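Local coordinates for amino acid ABC superfamily ATP binding cassette transporter, binding protein (Streptococcus pneumoniae, PDB 4H5G) that binds L-arginine and probably delivers it to an amino acid ABC transporter as the substrate-binding protein of that system, at residues D50-K55 against K212-K217; S104-K109 against S177-N182. All blocks are in the same frame, centred on the assembly; numbering follows the deposited sequence.

Contact 1 (D50-K55 against K212-K217). With EDO (1,2-ethanediol), chain K.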
loop_
_atom_site.group_PDB
_atom_site.type_symbol
_atom_site.label_atom_id
_atom_site.label_comp_id
_atom_site.label_asym_id
_atom_site.label_seq_id
_atom_site.Cartn_x
_atom_site.Cartn_y
_atom_site.Cartn_z
ATOM N N ASP A 50 1.828 -17.613 10.497
ATOM C CA ASP A 50 1.365 -18.993 10.682
ATOM C C ASP A 50 2.377 -20.017 10.178
ATOM O O ASP A 50 2.586 -21.058 10.795
ATOM C CB ASP A 50 0.011 -19.228 9.970
ATOM C CG ASP A 50 -1.149 -18.505 10.640
ATOM O OD1 ASP A 50 -0.997 -18.041 11.782
ATOM O OD2 ASP A 50 -2.230 -18.412 10.013
ATOM N N GLU A 51 2.989 -19.725 9.040
ATOM C CA GLU A 51 3.985 -20.636 8.473
ATOM C C GLU A 51 5.177 -20.760 9.419
ATOM O O GLU A 51 5.724 -21.846 9.594
ATOM C CB GLU A 51 4.454 -20.127 7.103
ATOM C CG GLU A 51 5.310 -21.111 6.320
ATOM C CD GLU A 51 4.494 -22.255 5.730
ATOM O OE1 GLU A 51 3.344 -22.026 5.311
ATOM O OE2 GLU A 51 4.997 -23.388 5.691
ATOM N N LEU A 52 5.558 -19.645 10.042
ATOM C CA LEU A 52 6.705 -19.615 10.961
ATOM C C LEU A 52 6.363 -20.167 12.336
ATOM O O LEU A 52 7.258 -20.454 13.137
ATOM C CB LEU A 52 7.238 -18.188 11.101
ATOM C CG LEU A 52 7.991 -17.676 9.872
ATOM C CD1 LEU A 52 8.160 -16.161 9.938
ATOM C CD2 LEU A 52 9.358 -18.365 9.754
ATOM N N GLY A 53 5.065 -20.291 12.609
ATOM C CA GLY A 53 4.585 -20.791 13.891
ATOM C C GLY A 53 4.665 -19.764 15.013
ATOM O O GLY A 53 4.904 -20.126 16.159
ATOM N N VAL A 54 4.472 -18.486 14.678
ATOM C CA VAL A 54 4.555 -17.402 15.671
ATOM C C VAL A 54 3.345 -16.476 15.595
ATOM O O VAL A 54 2.570 -16.522 14.634
ATOM C CB VAL A 54 5.840 -16.558 15.500
ATOM C CG1 VAL A 54 7.090 -17.424 15.671
ATOM C CG2 VAL A 54 5.857 -15.843 14.134
ATOM N N LYS A 55 3.187 -15.627 16.607
ATOM C CA LYS A 55 2.111 -14.638 16.604
ATOM C C LYS A 55 2.429 -13.504 15.640
ATOM O O LYS A 55 3.594 -13.156 15.428
ATOM C CB LYS A 55 1.907 -14.063 18.010
ATOM C CG LYS A 55 1.482 -15.076 19.060
ATOM C CD LYS A 55 0.892 -14.382 20.286
ATOM C CE LYS A 55 1.976 -13.786 21.170
ATOM N NZ LYS A 55 1.393 -13.013 22.304
ATOM N N LYS A 212 13.493 -14.490 3.832
ATOM C CA LYS A 212 12.957 -14.237 2.484
ATOM C C LYS A 212 12.431 -15.519 1.831
ATOM O O LYS A 212 11.387 -15.502 1.168
ATOM C CB LYS A 212 14.010 -13.569 1.581
ATOM C CG LYS A 212 13.533 -13.352 0.116
ATOM C CD LYS A 212 14.509 -12.492 -0.704
ATOM C CE LYS A 212 14.505 -12.892 -2.196
ATOM N NZ LYS A 212 13.168 -12.701 -2.879
ATOM N N GLU A 213 13.141 -16.631 2.032
ATOM C CA GLU A 213 12.710 -17.920 1.466
ATOM C C GLU A 213 11.346 -18.326 1.989
ATOM O O GLU A 213 10.502 -18.846 1.239
ATOM C CB GLU A 213 13.733 -19.038 1.762
ATOM C CG GLU A 213 15.049 -18.909 0.993
ATOM C CD GLU A 213 15.892 -20.157 1.049
ATOM O OE1 GLU A 213 15.421 -21.184 1.598
ATOM O OE2 GLU A 213 17.034 -20.106 0.532
ATOM N N VAL A 214 11.128 -18.108 3.283
ATOM C CA VAL A 214 9.844 -18.463 3.890
ATOM C C VAL A 214 8.751 -17.540 3.365
ATOM O O VAL A 214 7.661 -17.986 2.998
ATOM C CB VAL A 214 9.889 -18.368 5.427
ATOM C CG1 VAL A 214 8.528 -18.728 6.030
ATOM C CG2 VAL A 214 10.978 -19.276 5.976
ATOM N N VAL A 215 9.043 -16.249 3.321
ATOM C CA VAL A 215 8.086 -15.290 2.768
ATOM C C VAL A 215 7.735 -15.607 1.309
ATOM O O VAL A 215 6.567 -15.573 0.927
ATOM C CB VAL A 215 8.589 -13.835 2.896
ATOM C CG1 VAL A 215 7.613 -12.864 2.206
ATOM C CG2 VAL A 215 8.737 -13.450 4.376
ATOM N N ASP A 216 8.740 -15.918 0.502
ATOM C CA ASP A 216 8.515 -16.255 -0.912
ATOM C C ASP A 216 7.681 -17.518 -1.065
ATOM O O ASP A 216 6.845 -17.627 -1.967
ATOM C CB ASP A 216 9.863 -16.415 -1.650
ATOM C CG ASP A 216 10.564 -15.081 -1.909
ATOM O OD1 ASP A 216 9.932 -14.018 -1.740
ATOM O OD2 ASP A 216 11.745 -15.103 -2.310
ATOM N N LYS A 217 7.915 -18.484 -0.187
ATOM C CA LYS A 217 7.178 -19.744 -0.262
ATOM C C LYS A 217 5.695 -19.492 -0.006
ATOM O O LYS A 217 4.821 -19.997 -0.726
ATOM C CB LYS A 217 7.732 -20.741 0.761
ATOM C CG LYS A 217 6.898 -21.998 0.908
ATOM C CD LYS A 217 7.409 -22.830 2.077
ATOM C CE LYS A 217 6.501 -24.016 2.326
ATOM N NZ LYS A 217 6.584 -24.974 1.192
HETATM C C1 EDO K . 4.246 -26.992 4.252
HETATM O O1 EDO K . 5.017 -26.065 5.031
HETATM C C2 EDO K . 4.210 -26.590 2.783
HETATM O O2 EDO K . 5.125 -27.385 2.015
#
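Glu51 and Leu52, at the C-terminal end of helix 40-52, pack against Val214 and Lys217 on one side of helix 209-225. The backbones come closest at Glu51 and Val214, whose CA atoms are 7.7 Å apart. No hydrogen bond joins the two segments directly.

The side chain of Glu51 spans the contact. Its CB points toward the other helix. Glu51 CG stands anti to the backbone N (chi1 -170°) and lies 4.0 Å from Val214 CG1. The chain then bends at chi2 (74°), which turns the carboxylate off the valine and along the surface toward Lys217. Glu51 OE2 lies 3.7 Å from Lys217 CE, where the two side chains cross at about a right angle. The charged atoms themselves stay apart, with Glu51 OE2 5.0 Å from Lys217 NZ. A 1,2-ethanediol, probably from the crystallisation liquor, links them. Its O1 donates to Glu51 OE2 at 2.8 Å, and its O2 receives a weak bond from Lys217 NZ at 2.9 Å. The opposite charges probably still attract each other.

Away from the charged groups the contact is apolar. Leu52 CD2 lies 3.8 Å from Val214 CG1, the same valine methyl that Glu51 CG meets. Leu52 is buried, and it also touches Leu211, Leu14 and Val5. On helix 209-225, Lys212 and Asp216 form a salt bridge through the syn lone pair of Asp216 OD2. Asp216 OD1 accepts from the backbone of Ile96.

Just past Leu52 the chain turns away. Gly53 has positive phi (77°) and is the C-prime residue of a Schellman motif. Val54 N bonds back to Ala49 O, and a weak bond joins Gly53 N to Asp50 O. The arrangement is helix-helix packing beside a Schellman C-cap, in a type II periplasmic binding protein fold.

Contact 2 (S104-K109 against S177-N182). Unlike the reference sequence in segment 104-109: His108 (reference Arg).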
loop_
_atom_site.group_PDB
_atom_site.type_symbol
_atom_site.label_atom_id
_atom_site.label_comp_id
_atom_site.label_asym_id
_atom_site.label_seq_id
_atom_site.Cartn_x
_atom_site.Cartn_y
_atom_site.Cartn_z
ATOM N N SER A 104 -3.668 5.203 -10.255
ATOM C CA SER A 104 -4.808 5.970 -10.736
ATOM C C SER A 104 -4.999 7.269 -9.989
ATOM O O SER A 104 -4.396 7.493 -8.936
ATOM C CB SER A 104 -6.085 5.145 -10.563
ATOM O OG SER A 104 -5.976 3.890 -11.188
ATOM N N PHE A 105 -5.881 8.113 -10.519
ATOM C CA PHE A 105 -6.284 9.320 -9.810
ATOM C C PHE A 105 -7.719 9.146 -9.337
ATOM O O PHE A 105 -8.581 8.711 -10.101
ATOM C CB PHE A 105 -6.224 10.539 -10.738
ATOM C CG PHE A 105 -4.833 10.958 -11.108
ATOM C CD1 PHE A 105 -4.111 11.792 -10.280
ATOM C CD2 PHE A 105 -4.255 10.543 -12.294
ATOM C CE1 PHE A 105 -2.832 12.190 -10.626
ATOM C CE2 PHE A 105 -2.970 10.935 -12.637
ATOM C CZ PHE A 105 -2.265 11.761 -11.804
ATOM N N LEU A 106 -7.966 9.476 -8.077
ATOM C CA LEU A 106 -9.322 9.554 -7.547
ATOM C C LEU A 106 -9.784 10.999 -7.705
ATOM O O LEU A 106 -9.061 11.931 -7.333
ATOM C CB LEU A 106 -9.320 9.157 -6.064
ATOM C CG LEU A 106 -10.688 9.084 -5.378
ATOM C CD1 LEU A 106 -11.509 7.895 -5.894
ATOM C CD2 LEU A 106 -10.514 8.991 -3.842
ATOM N N VAL A 107 -10.977 11.186 -8.279
ATOM C CA VAL A 107 -11.546 12.514 -8.510
ATOM C C VAL A 107 -13.028 12.533 -8.125
ATOM O O VAL A 107 -13.607 11.506 -7.780
ATOM C CB VAL A 107 -11.425 12.942 -10.002
ATOM C CG1 VAL A 107 -9.957 13.096 -10.424
ATOM C CG2 VAL A 107 -12.171 11.940 -10.927
ATOM N N HIS A 108 -13.636 13.708 -8.192
ATOM C CA HIS A 108 -15.085 13.813 -8.048
ATOM C C HIS A 108 -15.745 13.202 -9.273
ATOM O O HIS A 108 -15.252 13.362 -10.397
ATOM C CB HIS A 108 -15.508 15.274 -7.903
ATOM C CG HIS A 108 -15.168 15.870 -6.575
ATOM N ND1 HIS A 108 -15.980 15.736 -5.468
ATOM C CD2 HIS A 108 -14.099 16.596 -6.171
ATOM C CE1 HIS A 108 -15.427 16.362 -4.443
ATOM N NE2 HIS A 108 -14.281 16.889 -4.842
ATOM N N LYS A 109 -16.861 12.508 -9.066
ATOM C CA LYS A 109 -17.620 11.921 -10.173
ATOM C C LYS A 109 -17.964 12.966 -11.230
ATOM O O LYS A 109 -17.916 12.684 -12.428
ATOM C CB LYS A 109 -18.894 11.264 -9.629
ATOM C CG LYS A 109 -19.593 10.310 -10.593
ATOM C CD LYS A 109 -20.637 9.464 -9.857
ATOM C CE LYS A 109 -19.977 8.487 -8.888
ATOM N NZ LYS A 109 -20.962 7.873 -7.950
ATOM N N SER A 177 -11.686 1.296 -4.346
ATOM C CA SER A 177 -12.370 1.106 -3.067
ATOM C C SER A 177 -13.036 2.395 -2.595
ATOM O O SER A 177 -14.200 2.381 -2.191
ATOM C CB SER A 177 -11.390 0.585 -2.012
ATOM O OG SER A 177 -12.033 0.450 -0.759
ATOM N N TYR A 178 -12.305 3.509 -2.649
ATOM C CA TYR A 178 -12.895 4.802 -2.280
ATOM C C TYR A 178 -14.111 5.091 -3.138
ATOM O O TYR A 178 -15.139 5.555 -2.643
ATOM C CB TYR A 178 -11.885 5.939 -2.454
ATOM C CG TYR A 178 -10.939 6.103 -1.281
ATOM C CD1 TYR A 178 -11.420 6.399 -0.011
ATOM C CD2 TYR A 178 -9.568 5.986 -1.449
ATOM C CE1 TYR A 178 -10.555 6.564 1.065
ATOM C CE2 TYR A 178 -8.693 6.146 -0.378
ATOM C CZ TYR A 178 -9.199 6.435 0.873
ATOM O OH TYR A 178 -8.328 6.597 1.930
ATOM N N ALA A 179 -13.986 4.814 -4.433
ATOM C CA ALA A 179 -15.087 5.074 -5.371
ATOM C C ALA A 179 -16.287 4.171 -5.085
ATOM O O ALA A 179 -17.442 4.591 -5.206
ATOM C CB ALA A 179 -14.618 4.913 -6.804
ATOM N N ALA A 180 -16.007 2.932 -4.697
ATOM C CA ALA A 180 -17.065 1.947 -4.451
ATOM C C ALA A 180 -17.821 2.215 -3.152
ATOM O O ALA A 180 -18.972 1.810 -3.004
ATOM C CB ALA A 180 -16.486 0.542 -4.457
ATOM N N LYS A 181 -17.172 2.899 -2.215
ATOM C CA LYS A 181 -17.742 3.097 -0.884
ATOM C C LYS A 181 -18.227 4.525 -0.646
ATOM O O LYS A 181 -18.845 4.802 0.378
ATOM C CB LYS A 181 -16.731 2.699 0.199
ATOM C CG LYS A 181 -16.345 1.220 0.172
ATOM C CD LYS A 181 -15.394 0.875 1.315
ATOM C CE LYS A 181 -14.780 -0.512 1.139
ATOM N NZ LYS A 181 -13.748 -0.811 2.185
ATOM N N ASN A 182 -17.945 5.425 -1.587
ATOM C CA ASN A 182 -18.333 6.831 -1.430
ATOM C C ASN A 182 -19.015 7.410 -2.663
ATOM O O ASN A 182 -18.462 7.384 -3.762
ATOM C CB ASN A 182 -17.129 7.682 -1.006
ATOM C CG ASN A 182 -16.512 7.198 0.286
ATOM O OD1 ASN A 182 -16.939 7.592 1.375
ATOM N ND2 ASN A 182 -15.516 6.318 0.177
HETATM O O HOH W 1 -18.818 6.701 -6.223
#
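Strand 103-108 passes beside the last turn of helix 172-181, with its closest CA pair, Leu106 and Ala179, 7.6 Å apart. This is helix-on-sheet packing in an alpha/beta domain of the type II periplasmic binding protein fold. The strand is part of a mixed five-stranded sheet and runs antiparallel to both neighbours, 167-171 and 185-187.

Leu106 is the strand's main contribution. Its side chain meets Tyr178 at about a right angle. CG is anti to the backbone N (chi1 -176°), which carries both methyls toward the helix. Leu106 CD2 lies 3.6 Å from Tyr178 CB and approaches the base of the ring obliquely. Leu106 CD1 also lies against Tyr178 CB, at 4.0 Å, and reaches Ala179 more loosely, 4.4 Å from its CB. Val157 and Leu160 of helix 153-162 also touch Leu106, so it sits between two helices. The Tyr178 ring leads away from the strand toward Met153 and Val157.

The helix end is tied to itself and to the strand end. Asn182 has left helical geometry, and its side chain folds back so that Asn182 ND2 donates to Tyr178 O at 2.9 Å. This bond lies in the carbonyl plane, on a lone pair, with an N-H...O angle of 163°. Lys109 NZ donates to Ala183 O. Lys109 NZ also donates to a water at 3.0 Å. The water lies 2.6 Å from Asn182 O, to which it probably donates.

In the fold
The centre of the chain lies between contacts 1 and 2. Their centres are 35 Å apart, and their nearest atoms are about 22 Å apart. They share no helix or strand. Both segments of contact 2 fall in the stretch of chain between the two segments of contact 1: helix 40-52 comes first, then strand 103-108, helix 172-181 and last helix 209-225. The chain therefore leaves one side, builds the other and returns. This matches the two-lobed type II binding protein fold, with one contact in each lobe. Bound arginine lies between the lobes. The side chain of Tyr178 in contact 2 is about 9 Å from the bound arginine.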